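Local coordinates for protein CofB (Escherichia coli, PDB 4QS4) that probably initiates assembly of the CFA/III type IV pilus of enterotoxigenic E. coli, acting as a minor pilin, at residues Asn333-Glu338 and Pro395-Gly400; Gly385-Asn390 and Trp459-Thr464; Leu389-Cys394 and Val452-Ser457. All blocks are in the same frame, centred on the assembly; numbering follows the deposited sequence.

Contact 1 of 3, residues Asn333-Glu338 and Pro395-Gly400; sequences NILVEE and PVSPDG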
ATOM      1  N   ASN A 333       7.488  19.652   9.245  1.00 22.16           N
ATOM      2  CA  ASN A 333       7.310  19.543  10.689  1.00 22.11           C
ATOM      3  C   ASN A 333       7.396  18.071  11.060  1.00 21.84           C
ATOM      4  O   ASN A 333       6.759  17.245  10.421  1.00 21.70           O
ATOM      5  CB  ASN A 333       5.959  20.109  11.107  1.00 22.78           C
ATOM      6  CG  ASN A 333       5.866  21.609  10.889  1.00 23.38           C
ATOM      7  OD1 ASN A 333       6.795  22.339  11.186  1.00 24.43           O
ATOM      8  ND2 ASN A 333       4.740  22.067  10.376  1.00 23.93           N
ATOM      9  N   ILE A 334       8.210  17.733  12.057  1.00 21.39           N
ATOM     10  CA  ILE A 334       8.354  16.346  12.492  1.00 21.54           C
ATOM     11  C   ILE A 334       7.703  16.150  13.858  1.00 22.15           C
ATOM     12  O   ILE A 334       7.817  17.000  14.722  1.00 22.20           O
ATOM     13  CB  ILE A 334       9.832  15.923  12.579  1.00 21.55           C
ATOM     14  CG1 ILE A 334      10.528  16.086  11.213  1.00 21.53           C
ATOM     15  CG2 ILE A 334       9.963  14.489  13.104  1.00 21.76           C
ATOM     16  CD1 ILE A 334       9.917  15.271  10.083  1.00 21.73           C
ATOM     17  N   LEU A 335       7.005  15.032  14.021  1.00 22.97           N
ATOM     18  CA  LEU A 335       6.570  14.563  15.331  1.00 24.12           C
ATOM     19  C   LEU A 335       7.242  13.224  15.602  1.00 24.50           C
ATOM     20  O   LEU A 335       7.283  12.357  14.716  1.00 23.72           O
ATOM     21  CB  LEU A 335       5.054  14.389  15.367  1.00 24.81           C
ATOM     22  CG  LEU A 335       4.223  15.672  15.376  1.00 25.23           C
ATOM     23  CD1 LEU A 335       2.743  15.326  15.322  1.00 25.95           C
ATOM     24  CD2 LEU A 335       4.545  16.500  16.605  1.00 26.05           C
ATOM     25  N   VAL A 336       7.782  13.076  16.809  1.00 25.28           N
ATOM     26  CA  VAL A 336       8.381  11.827  17.251  1.00 26.13           C
ATOM     27  C   VAL A 336       7.513  11.231  18.356  1.00 27.95           C
ATOM     28  O   VAL A 336       7.211  11.902  19.345  1.00 27.50           O
ATOM     29  CB  VAL A 336       9.817  12.020  17.788  1.00 25.95           C
ATOM     30  CG1 VAL A 336      10.436  10.674  18.144  1.00 26.21           C
ATOM     31  CG2 VAL A 336      10.684  12.747  16.759  1.00 25.73           C
ATOM     32  N   GLU A 337       7.123   9.974  18.182  1.00 30.07           N
ATOM     33  CA  GLU A 337       6.371   9.246  19.199  1.00 33.71           C
ATOM     34  C   GLU A 337       7.335   8.408  20.030  1.00 35.76           C
ATOM     35  O   GLU A 337       8.247   7.773  19.489  1.00 37.53           O
ATOM     36  CB  GLU A 337       5.305   8.359  18.560  1.00 35.22           C
ATOM     37  CG  GLU A 337       4.380   7.697  19.573  1.00 37.85           C
ATOM     38  CD  GLU A 337       3.268   6.900  18.924  1.00 39.19           C
ATOM     39  OE1 GLU A 337       3.571   6.021  18.108  1.00 41.07           O
ATOM     40  OE2 GLU A 337       2.086   7.141  19.242  1.00 43.40           O
ATOM     41  N   GLU A 338       7.141   8.413  21.341  1.00 36.64           N
ATOM     42  CA  GLU A 338       8.032   7.716  22.243  1.00 38.06           C
ATOM     43  C   GLU A 338       7.309   7.400  23.546  1.00 37.77           C
ATOM     44  O   GLU A 338       6.543   8.219  24.053  1.00 36.90           O
ATOM     45  CB  GLU A 338       9.248   8.599  22.508  1.00 39.44           C
ATOM     46  CG  GLU A 338      10.393   7.968  23.274  1.00 41.94           C
ATOM     47  CD  GLU A 338      11.650   8.826  23.199  1.00 43.94           C
ATOM     48  OE1 GLU A 338      12.150   9.259  24.263  1.00 43.41           O
ATOM     49  OE2 GLU A 338      12.105   9.099  22.056  1.00 47.15           O
ATOM     50  N   PRO A 395       2.295  22.194  15.320  1.00 28.21           N
ATOM     51  CA  PRO A 395       1.860  21.618  14.037  1.00 28.73           C
ATOM     52  C   PRO A 395       0.725  20.611  14.185  1.00 29.58           C
ATOM     53  O   PRO A 395       0.315  20.286  15.298  1.00 29.01           O
ATOM     54  CB  PRO A 395       3.123  20.922  13.536  1.00 28.56           C
ATOM     55  CG  PRO A 395       3.818  20.510  14.778  1.00 27.69           C
ATOM     56  CD  PRO A 395       3.580  21.629  15.758  1.00 27.27           C
ATOM     57  N   VAL A 396       0.244  20.100  13.055  1.00 30.51           N
ATOM     58  CA  VAL A 396      -0.841  19.133  13.041  1.00 31.38           C
ATOM     59  C   VAL A 396      -0.424  17.873  13.780  1.00 31.82           C
ATOM     60  O   VAL A 396       0.730  17.439  13.697  1.00 31.36           O
ATOM     61  CB  VAL A 396      -1.268  18.778  11.595  1.00 32.11           C
ATOM     62  CG1 VAL A 396      -2.286  17.648  11.587  1.00 33.27           C
ATOM     63  CG2 VAL A 396      -1.823  20.011  10.898  1.00 32.55           C
ATOM     64  N   SER A 397      -1.379  17.298  14.504  1.00 33.14           N
ATOM     65  CA  SER A 397      -1.154  16.122  15.319  1.00 34.41           C
ATOM     66  C   SER A 397      -2.246  15.079  15.065  1.00 36.09           C
ATOM     67  O   SER A 397      -3.378  15.434  14.745  1.00 36.80           O
ATOM     68  CB  SER A 397      -1.177  16.529  16.786  1.00 35.07           C
ATOM     69  OG  SER A 397      -0.940  15.412  17.615  1.00 36.48           O
ATOM     70  N   PRO A 398      -1.915  13.782  15.209  1.00 37.08           N
ATOM     71  CA  PRO A 398      -2.963  12.760  15.073  1.00 39.48           C
ATOM     72  C   PRO A 398      -4.076  12.923  16.123  1.00 41.59           C
ATOM     73  O   PRO A 398      -3.833  13.466  17.192  1.00 40.04           O
ATOM     74  CB  PRO A 398      -2.205  11.437  15.240  1.00 39.49           C
ATOM     75  CG  PRO A 398      -0.895  11.795  15.865  1.00 38.19           C
ATOM     76  CD  PRO A 398      -0.586  13.197  15.456  1.00 36.28           C
ATOM     77  N   ASP A 399      -5.277  12.436  15.812  1.00 46.06           N
ATOM     78  CA  ASP A 399      -6.509  12.808  16.539  1.00 49.05           C
ATOM     79  C   ASP A 399      -6.476  12.806  18.076  1.00 50.96           C
ATOM     80  O   ASP A 399      -6.829  13.809  18.698  1.00 53.55           O
ATOM     81  CB  ASP A 399      -7.692  11.961  16.042  1.00 51.85           C
ATOM     82  CG  ASP A 399      -8.192  12.402  14.673  1.00 52.73           C
ATOM     83  OD1 ASP A 399      -7.713  13.437  14.159  1.00 52.02           O
ATOM     84  OD2 ASP A 399      -9.067  11.712  14.107  1.00 54.76           O
ATOM     85  N   GLY A 400      -6.059  11.713  18.702  1.00 52.42           N
ATOM     86  CA  GLY A 400      -6.097  11.640  20.173  1.00 52.40           C
ATOM     87  C   GLY A 400      -4.912  12.269  20.892  1.00 50.85           C
ATOM     88  O   GLY A 400      -4.531  11.805  21.971  1.00 50.69           O
TER
HETATM   89  O   HOH W   1       1.805  20.669  10.441  1.00 30.27           O
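N333 and P395 bring their backbones together with CA atoms 6.7 Å apart, and two residues further along each chain the gap has widened, L335 CA lying 7.9 Å from S397 CA. The segments therefore advance in the same general direction while drawing slightly apart, and no hydrogen bond links them directly. A water joins them instead: it accepts a hydrogen from the amide of N333, with ND2 3.3 Å from the water oxygen, and another from the backbone of V396, whose N is 3.1 Å from the same oxygen. The side chain of N333 crosses the ring of P395 at a slant, with ND2 3.7 Å from P395 CB, and its CB and CG rest near the same ring carbon. The setting illustrates how a surface loop can pack against the approach to an edge strand without pairing with it. Strand 336-339 is an outermost strand of a four-stranded antiparallel sheet in the CofB C-terminal domain, where V336 and E338 pair with R350 and E348 of strand 347-359, whereas 395-400 belongs to the loop leading to strand 404-414, the other outermost strand. L335 supplies most of the apolar contact. With CG anti to the carbonyl carbon (chi1 -72°) and CD1 anti to CA (chi2 176°), the branch carrying CD1 is sent toward the loop. There CD1 comes to 3.3 Å from V396 O and meets P398 tip to tip, 4.0 Å from its CD. L403 touches L335, P395 and S397 together, while S397 OG is hydrogen-bonded to N401 O.

Contact 2 of 3, residues Gly385-Asn390 and Trp459-Thr464; sequences GRIELN and WYITAT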
ATOM      1  N   GLY A 385      13.020  44.274  32.186  1.00 35.88           N
ATOM      2  CA  GLY A 385      14.160  43.381  32.003  1.00 33.39           C
ATOM      3  C   GLY A 385      13.801  41.950  31.654  1.00 31.05           C
ATOM      4  O   GLY A 385      14.690  41.148  31.362  1.00 28.94           O
ATOM      5  N   ARG A 386      12.508  41.627  31.694  1.00 30.49           N
ATOM      6  CA  ARG A 386      12.028  40.284  31.400  1.00 29.08           C
ATOM      7  C   ARG A 386      12.334  39.888  29.964  1.00 28.15           C
ATOM      8  O   ARG A 386      12.544  40.737  29.103  1.00 27.99           O
ATOM      9  CB  ARG A 386      10.513  40.171  31.632  1.00 29.61           C
ATOM     10  CG  ARG A 386       9.643  40.974  30.670  1.00 30.74           C
ATOM     11  CD  ARG A 386       8.165  40.871  31.035  1.00 31.81           C
ATOM     12  NE  ARG A 386       7.287  41.503  30.047  1.00 32.39           N
ATOM     13  CZ  ARG A 386       7.095  42.812  29.922  1.00 34.19           C
ATOM     14  NH1 ARG A 386       7.710  43.677  30.724  1.00 35.01           N
ATOM     15  NH2 ARG A 386       6.274  43.264  28.980  1.00 35.11           N
ATOM     16  N   ILE A 387      12.353  38.584  29.720  1.00 27.49           N
ATOM     17  CA  ILE A 387      12.412  38.072  28.363  1.00 27.52           C
ATOM     18  C   ILE A 387      11.001  37.677  27.960  1.00 28.00           C
ATOM     19  O   ILE A 387      10.354  36.889  28.644  1.00 27.55           O
ATOM     20  CB  ILE A 387      13.368  36.872  28.244  1.00 26.28           C
ATOM     21  CG1 ILE A 387      14.784  37.297  28.622  1.00 26.30           C
ATOM     22  CG2 ILE A 387      13.349  36.325  26.818  1.00 26.02           C
ATOM     23  CD1 ILE A 387      15.671  36.146  29.047  1.00 25.57           C
ATOM     24  N   GLU A 388      10.518  38.236  26.858  1.00 29.95           N
ATOM     25  CA  GLU A 388       9.161  37.966  26.411  1.00 31.90           C
ATOM     26  C   GLU A 388       9.176  37.465  24.980  1.00 31.20           C
ATOM     27  O   GLU A 388       9.846  38.032  24.126  1.00 30.87           O
ATOM     28  CB  GLU A 388       8.286  39.216  26.512  1.00 35.07           C
ATOM     29  CG  GLU A 388       6.826  38.946  26.167  1.00 37.37           C
ATOM     30  CD  GLU A 388       5.928  40.153  26.372  1.00 41.81           C
ATOM     31  OE1 GLU A 388       4.745  40.070  25.966  1.00 43.57           O
ATOM     32  OE2 GLU A 388       6.403  41.184  26.916  1.00 45.28           O
ATOM     33  N   LEU A 389       8.415  36.407  24.726  1.00 30.79           N
ATOM     34  CA  LEU A 389       8.362  35.794  23.404  1.00 30.40           C
ATOM     35  C   LEU A 389       6.922  35.419  23.070  1.00 30.38           C
ATOM     36  O   LEU A 389       6.139  35.104  23.965  1.00 30.38           O
ATOM     37  CB  LEU A 389       9.238  34.539  23.389  1.00 29.15           C
ATOM     38  CG  LEU A 389      10.729  34.707  23.733  1.00 29.00           C
ATOM     39  CD1 LEU A 389      11.354  33.355  24.038  1.00 28.07           C
ATOM     40  CD2 LEU A 389      11.467  35.402  22.601  1.00 29.90           C
ATOM     41  N   ASN A 390       6.579  35.447  21.786  1.00 30.51           N
ATOM     42  CA  ASN A 390       5.282  34.945  21.330  1.00 31.03           C
ATOM     43  C   ASN A 390       5.185  33.431  21.484  1.00 29.73           C
ATOM     44  O   ASN A 390       6.151  32.703  21.203  1.00 28.99           O
ATOM     45  CB  ASN A 390       5.047  35.311  19.863  1.00 32.69           C
ATOM     46  CG  ASN A 390       4.838  36.797  19.653  1.00 34.64           C
ATOM     47  OD1 ASN A 390       4.543  37.540  20.587  1.00 36.29           O
ATOM     48  ND2 ASN A 390       4.967  37.235  18.407  1.00 35.86           N
ATOM     49  N   TRP A 459       4.946  34.146  26.192  1.00 28.55           N
ATOM     50  CA  TRP A 459       5.792  33.504  27.203  1.00 26.87           C
ATOM     51  C   TRP A 459       6.485  34.611  27.974  1.00 26.98           C
ATOM     52  O   TRP A 459       6.986  35.566  27.368  1.00 27.48           O
ATOM     53  CB  TRP A 459       6.908  32.651  26.575  1.00 25.55           C
ATOM     54  CG  TRP A 459       6.497  31.342  25.982  1.00 24.49           C
ATOM     55  CD1 TRP A 459       6.500  31.019  24.663  1.00 24.22           C
ATOM     56  CD2 TRP A 459       6.085  30.164  26.683  1.00 24.06           C
ATOM     57  NE1 TRP A 459       6.086  29.723  24.488  1.00 23.94           N
ATOM     58  CE2 TRP A 459       5.824  29.173  25.713  1.00 23.68           C
ATOM     59  CE3 TRP A 459       5.897  29.852  28.033  1.00 24.05           C
ATOM     60  CZ2 TRP A 459       5.380  27.893  26.048  1.00 23.93           C
ATOM     61  CZ3 TRP A 459       5.449  28.578  28.367  1.00 24.51           C
ATOM     62  CH2 TRP A 459       5.200  27.613  27.377  1.00 24.30           C
ATOM     63  N   TYR A 460       6.531  34.485  29.295  1.00 26.29           N
ATOM     64  CA  TYR A 460       7.236  35.454  30.138  1.00 26.76           C
ATOM     65  C   TYR A 460       8.281  34.740  30.982  1.00 25.46           C
ATOM     66  O   TYR A 460       7.942  33.899  31.819  1.00 25.40           O
ATOM     67  CB  TYR A 460       6.269  36.180  31.075  1.00 28.05           C
ATOM     68  CG  TYR A 460       5.128  36.893  30.398  1.00 29.45           C
ATOM     69  CD1 TYR A 460       5.290  38.170  29.869  1.00 30.59           C
ATOM     70  CD2 TYR A 460       3.868  36.306  30.325  1.00 30.52           C
ATOM     71  CE1 TYR A 460       4.232  38.836  29.266  1.00 32.06           C
ATOM     72  CE2 TYR A 460       2.806  36.964  29.726  1.00 32.10           C
ATOM     73  CZ  TYR A 460       2.995  38.222  29.194  1.00 33.06           C
ATOM     74  OH  TYR A 460       1.926  38.867  28.606  1.00 35.52           O
ATOM     75  N   ILE A 461       9.540  35.093  30.767  1.00 25.30           N
ATOM     76  CA  ILE A 461      10.647  34.504  31.511  1.00 25.02           C
ATOM     77  C   ILE A 461      11.262  35.586  32.391  1.00 25.40           C
ATOM     78  O   ILE A 461      11.647  36.655  31.903  1.00 25.24           O
ATOM     79  CB  ILE A 461      11.723  33.934  30.576  1.00 24.69           C
ATOM     80  CG1 ILE A 461      11.069  33.115  29.458  1.00 24.95           C
ATOM     81  CG2 ILE A 461      12.721  33.098  31.383  1.00 24.29           C
ATOM     82  CD1 ILE A 461      11.982  32.880  28.283  1.00 26.04           C
ATOM     83  N   THR A 462      11.316  35.315  33.687  1.00 25.28           N
ATOM     84  CA  THR A 462      11.840  36.265  34.657  1.00 25.83           C
ATOM     85  C   THR A 462      12.750  35.524  35.626  1.00 25.64           C
ATOM     86  O   THR A 462      12.759  34.291  35.659  1.00 24.92           O
ATOM     87  CB  THR A 462      10.711  36.960  35.447  1.00 27.04           C
ATOM     88  OG1 THR A 462       9.931  35.980  36.146  1.00 27.37           O
ATOM     89  CG2 THR A 462       9.803  37.750  34.507  1.00 28.01           C
ATOM     90  N   ALA A 463      13.514  36.284  36.403  1.00 25.86           N
ATOM     91  CA  ALA A 463      14.488  35.706  37.316  1.00 25.86           C
ATOM     92  C   ALA A 463      14.808  36.672  38.444  1.00 27.19           C
ATOM     93  O   ALA A 463      14.848  37.885  38.239  1.00 27.83           O
ATOM     94  CB  ALA A 463      15.768  35.333  36.571  1.00 25.28           C
ATOM     95  N   THR A 464      14.990  36.125  39.643  1.00 27.93           N
ATOM     96  CA  THR A 464      15.636  36.850  40.721  1.00 29.25           C
ATOM     97  C   THR A 464      16.995  36.215  40.973  1.00 29.39           C
ATOM     98  O   THR A 464      17.176  35.015  40.745  1.00 29.46           O
ATOM     99  CB  THR A 464      14.807  36.842  42.013  1.00 30.83           C
ATOM    100  OG1 THR A 464      14.474  35.496  42.377  1.00 31.38           O
ATOM    101  CG2 THR A 464      13.535  37.655  41.830  1.00 31.89           C
TER
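L389 and W459, I387 and I461 form the two hydrogen-bonded pairs of an antiparallel ladder, through which short strand 387-390 is added to the sheet beside strand 458-469. Four backbone bonds make the ladder. The shortest and straightest runs from W459 N to L389 O, 2.7 Å long with an angle of 178° at the hydrogen; its return, L389 N to W459 O, measures 3.1 Å. At the other end I387 N reaches I461 O at 3.0 Å, and I461 N reaches I387 O at 2.9 Å.

Charged and aromatic groups share the face that carries the non-hydrogen-bonded pair E388 and Y460. The chain of E388 is extended, with CG anti to the backbone N (chi1 -175°), and runs alongside the tyrosine, carboxylate and ring planes 44° apart and OE1 3.6 Å from Y460 CE1. R386 NH2 forms a salt bridge to E388 OE2 at 2.9 Å, while R386 NE sits at the ring edge, 3.9 Å from Y460 CD1. A leucine in place of E388 would probably leave the R386 guanidinium without its carboxylate mate, held at NH1 by E383 O but less firmly oriented beside the ring.

Apolar packing fills the opposite face. I387, L389, W459 and I461 turn here toward strands 404-414 and 484-493, where L407 and I488 receive them, so two sheets meet face to face. I387 CG2 lies 4.0 Å from I461 CD1.

At the indole's polar edge W459 NE1 is hydrogen-bonded to Q392 OE1, and N390 O approaches near CD1, close to the ring plane.

Contact 3 of 3, residues Leu389-Cys394 and Val452-Ser457; sequences LNVQDC and VNQSGS. With SO4 (sulfate ion), chain E.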
ATOM      1  N   LEU A 389       8.415  36.407  24.726  1.00 30.79           N
ATOM      2  CA  LEU A 389       8.362  35.794  23.404  1.00 30.40           C
ATOM      3  C   LEU A 389       6.922  35.419  23.070  1.00 30.38           C
ATOM      4  O   LEU A 389       6.139  35.104  23.965  1.00 30.38           O
ATOM      5  CB  LEU A 389       9.238  34.539  23.389  1.00 29.15           C
ATOM      6  CG  LEU A 389      10.729  34.707  23.733  1.00 29.00           C
ATOM      7  CD1 LEU A 389      11.354  33.355  24.038  1.00 28.07           C
ATOM      8  CD2 LEU A 389      11.467  35.402  22.601  1.00 29.90           C
ATOM      9  N   ASN A 390       6.579  35.447  21.786  1.00 30.51           N
ATOM     10  CA  ASN A 390       5.282  34.945  21.330  1.00 31.03           C
ATOM     11  C   ASN A 390       5.185  33.431  21.484  1.00 29.73           C
ATOM     12  O   ASN A 390       6.151  32.703  21.203  1.00 28.99           O
ATOM     13  CB  ASN A 390       5.047  35.311  19.863  1.00 32.69           C
ATOM     14  CG  ASN A 390       4.838  36.797  19.653  1.00 34.64           C
ATOM     15  OD1 ASN A 390       4.543  37.540  20.587  1.00 36.29           O
ATOM     16  ND2 ASN A 390       4.967  37.235  18.407  1.00 35.86           N
ATOM     17  N   VAL A 391       4.025  32.951  21.925  1.00 29.57           N
ATOM     18  CA  VAL A 391       3.791  31.510  22.044  1.00 28.63           C
ATOM     19  C   VAL A 391       3.711  30.925  20.630  1.00 28.62           C
ATOM     20  O   VAL A 391       3.027  31.468  19.773  1.00 28.26           O
ATOM     21  CB  VAL A 391       2.509  31.197  22.849  1.00 29.48           C
ATOM     22  CG1 VAL A 391       2.135  29.716  22.766  1.00 29.26           C
ATOM     23  CG2 VAL A 391       2.695  31.605  24.306  1.00 29.29           C
ATOM     24  N   GLN A 392       4.440  29.834  20.399  1.00 27.93           N
ATOM     25  CA  GLN A 392       4.515  29.220  19.075  1.00 27.85           C
ATOM     26  C   GLN A 392       3.213  28.521  18.693  1.00 29.25           C
ATOM     27  O   GLN A 392       2.442  28.108  19.558  1.00 29.33           O
ATOM     28  CB  GLN A 392       5.690  28.224  18.991  1.00 26.51           C
ATOM     29  CG  GLN A 392       5.616  27.013  19.923  1.00 25.25           C
ATOM     30  CD  GLN A 392       6.187  27.272  21.320  1.00 24.52           C
ATOM     31  OE1 GLN A 392       5.974  28.335  21.920  1.00 24.56           O
ATOM     32  NE2 GLN A 392       6.887  26.285  21.855  1.00 23.60           N
ATOM     33  N   ASP A 393       2.980  28.412  17.389  1.00 30.54           N
ATOM     34  CA  ASP A 393       1.923  27.565  16.847  1.00 31.96           C
ATOM     35  C   ASP A 393       2.461  26.141  16.745  1.00 31.11           C
ATOM     36  O   ASP A 393       3.501  25.914  16.126  1.00 32.13           O
ATOM     37  CB  ASP A 393       1.521  28.036  15.443  1.00 34.17           C
ATOM     38  CG  ASP A 393       0.761  29.352  15.448  1.00 36.27           C
ATOM     39  OD1 ASP A 393       0.176  29.716  16.487  1.00 36.61           O
ATOM     40  OD2 ASP A 393       0.734  30.019  14.393  1.00 40.14           O
ATOM     41  N   CYS A 394       1.745  25.181  17.321  1.00 29.56           N
ATOM     42  CA  CYS A 394       2.117  23.772  17.204  1.00 28.67           C
ATOM     43  C   CYS A 394       1.574  23.168  15.906  1.00 28.68           C
ATOM     44  O   CYS A 394       0.512  23.567  15.442  1.00 28.54           O
ATOM     45  CB  CYS A 394       1.598  22.991  18.405  1.00 28.70           C
ATOM     46  SG  CYS A 394       2.389  23.507  19.938  1.00 27.77           S
ATOM     47  N   VAL A 452       9.127  30.649  34.404  1.00 23.81           N
ATOM     48  CA  VAL A 452       8.563  30.752  33.076  1.00 23.90           C
ATOM     49  C   VAL A 452       7.062  30.740  33.226  1.00 24.80           C
ATOM     50  O   VAL A 452       6.504  29.848  33.873  1.00 25.42           O
ATOM     51  CB  VAL A 452       8.996  29.581  32.160  1.00 22.99           C
ATOM     52  CG1 VAL A 452       8.234  29.612  30.843  1.00 23.29           C
ATOM     53  CG2 VAL A 452      10.489  29.634  31.893  1.00 22.04           C
ATOM     54  N   ASN A 453       6.410  31.727  32.623  1.00 25.96           N
ATOM     55  CA  ASN A 453       4.958  31.803  32.646  1.00 27.09           C
ATOM     56  C   ASN A 453       4.376  32.013  31.256  1.00 28.17           C
ATOM     57  O   ASN A 453       5.068  32.471  30.354  1.00 26.66           O
ATOM     58  CB  ASN A 453       4.519  32.924  33.591  1.00 28.30           C
ATOM     59  CG  ASN A 453       4.901  32.650  35.036  1.00 28.02           C
ATOM     60  OD1 ASN A 453       5.741  33.344  35.596  1.00 27.95           O
ATOM     61  ND2 ASN A 453       4.300  31.633  35.638  1.00 28.14           N
ATOM     62  N   GLN A 454       3.099  31.664  31.104  1.00 30.36           N
ATOM     63  CA  GLN A 454       2.426  31.644  29.812  1.00 32.47           C
ATOM     64  C   GLN A 454       1.063  32.325  29.916  1.00 34.51           C
ATOM     65  O   GLN A 454       0.284  32.037  30.822  1.00 34.42           O
ATOM     66  CB  GLN A 454       2.211  30.193  29.385  1.00 33.50           C
ATOM     67  CG  GLN A 454       1.856  30.001  27.925  1.00 35.99           C
ATOM     68  CD  GLN A 454       1.302  28.617  27.632  1.00 37.18           C
ATOM     69  OE1 GLN A 454       1.596  27.653  28.335  1.00 37.58           O
ATOM     70  NE2 GLN A 454       0.489  28.520  26.588  1.00 40.27           N
ATOM     71  N   SER A 455       0.788  33.234  28.990  1.00 35.75           N
ATOM     72  CA  SER A 455      -0.578  33.693  28.754  1.00 38.53           C
ATOM     73  C   SER A 455      -1.096  32.918  27.553  1.00 39.37           C
ATOM     74  O   SER A 455      -0.471  31.950  27.112  1.00 38.31           O
ATOM     75  CB  SER A 455      -0.597  35.181  28.448  1.00 39.20           C
ATOM     76  OG  SER A 455      -0.232  35.401  27.098  1.00 38.18           O
ATOM     77  N   GLY A 456      -2.226  33.352  27.009  1.00 41.66           N
ATOM     78  CA  GLY A 456      -2.727  32.797  25.761  1.00 41.58           C
ATOM     79  C   GLY A 456      -1.736  32.887  24.611  1.00 39.91           C
ATOM     80  O   GLY A 456      -1.559  31.912  23.865  1.00 40.32           O
ATOM     81  N   SER A 457      -1.078  34.037  24.460  1.00 38.49           N
ATOM     82  CA  SER A 457      -0.189  34.256  23.309  1.00 37.45           C
ATOM     83  C   SER A 457       1.259  34.677  23.630  1.00 35.61           C
ATOM     84  O   SER A 457       2.058  34.859  22.708  1.00 33.53           O
ATOM     85  CB  SER A 457      -0.828  35.287  22.380  1.00 39.61           C
ATOM     86  OG  SER A 457      -1.014  36.503  23.070  1.00 41.26           O
TER
HETATM   87  S   SO4 E 604       1.851  30.155  33.747  0.50 20.04           S
HETATM   88  O1  SO4 E 604       1.022  30.646  32.650  0.50 26.57           O
HETATM   89  O2  SO4 E 604       2.388  28.828  33.385  0.50 27.45           O
HETATM   90  O3  SO4 E 604       2.876  31.133  33.936  0.50 24.83           O
HETATM   91  O4  SO4 E 604       1.111  30.122  34.974  0.50 26.55           O
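S457 O takes hydrogens from two neighbouring residues of the facing segment. V391 N donates the stronger bond, at 2.9 Å and almost straight (175° at the hydrogen), although it comes from above the carbonyl plane, 55° out of it. The second is a CA-H...O contact, N390 CA standing 3.5 Å from S457 O. This carbonyl lies in the connection of a beta hairpin, strands 444-454 and 458-469, and it continues the pairing of strand 387-390 just beyond that strand's end. The connection is shaped by an ST turn: S455 OG accepts from S457 N at 3.1 Å and also from the backbone N of K458. A sulfate, probably from the crystallisation liquor, is modelled implausibly close to N453 and Q454, so its placement and its bonds from Q454 N are doubtful.

V391 supplies the apolar part. Its CG2, beside the backbone N and anti to the carbonyl carbon (CG1 chi1 170°), is laid against the turn, 3.5 Å from S457 C. V391 also touches W459 and P405, and the same methyl meets the extended side chain of Q454, with V391 CG2 4.0 Å from Q454 CG.

How the contacts relate
From the N terminus, the chain first passes 333-338, which later meets 395-400 and so closes a loop of 56 residues in contact 1. Within that loop lie 385-390 and 389-394, the overlapping starts of contacts 2 and 3; their partners come only after it has closed, so contact 1 crosses both: 452-457 returns first, closing contact 3 over 57 residues, and 459-464 then closes contact 2 over 68. Contacts 2 and 3 share L389 and N390, joining strand 387-390 to successive parts of one hairpin. Contact 1, with its centre about 28 Å from that of contact 2, lies at the other sheet, to which the C394-C492 disulfide ties the end of 389-394.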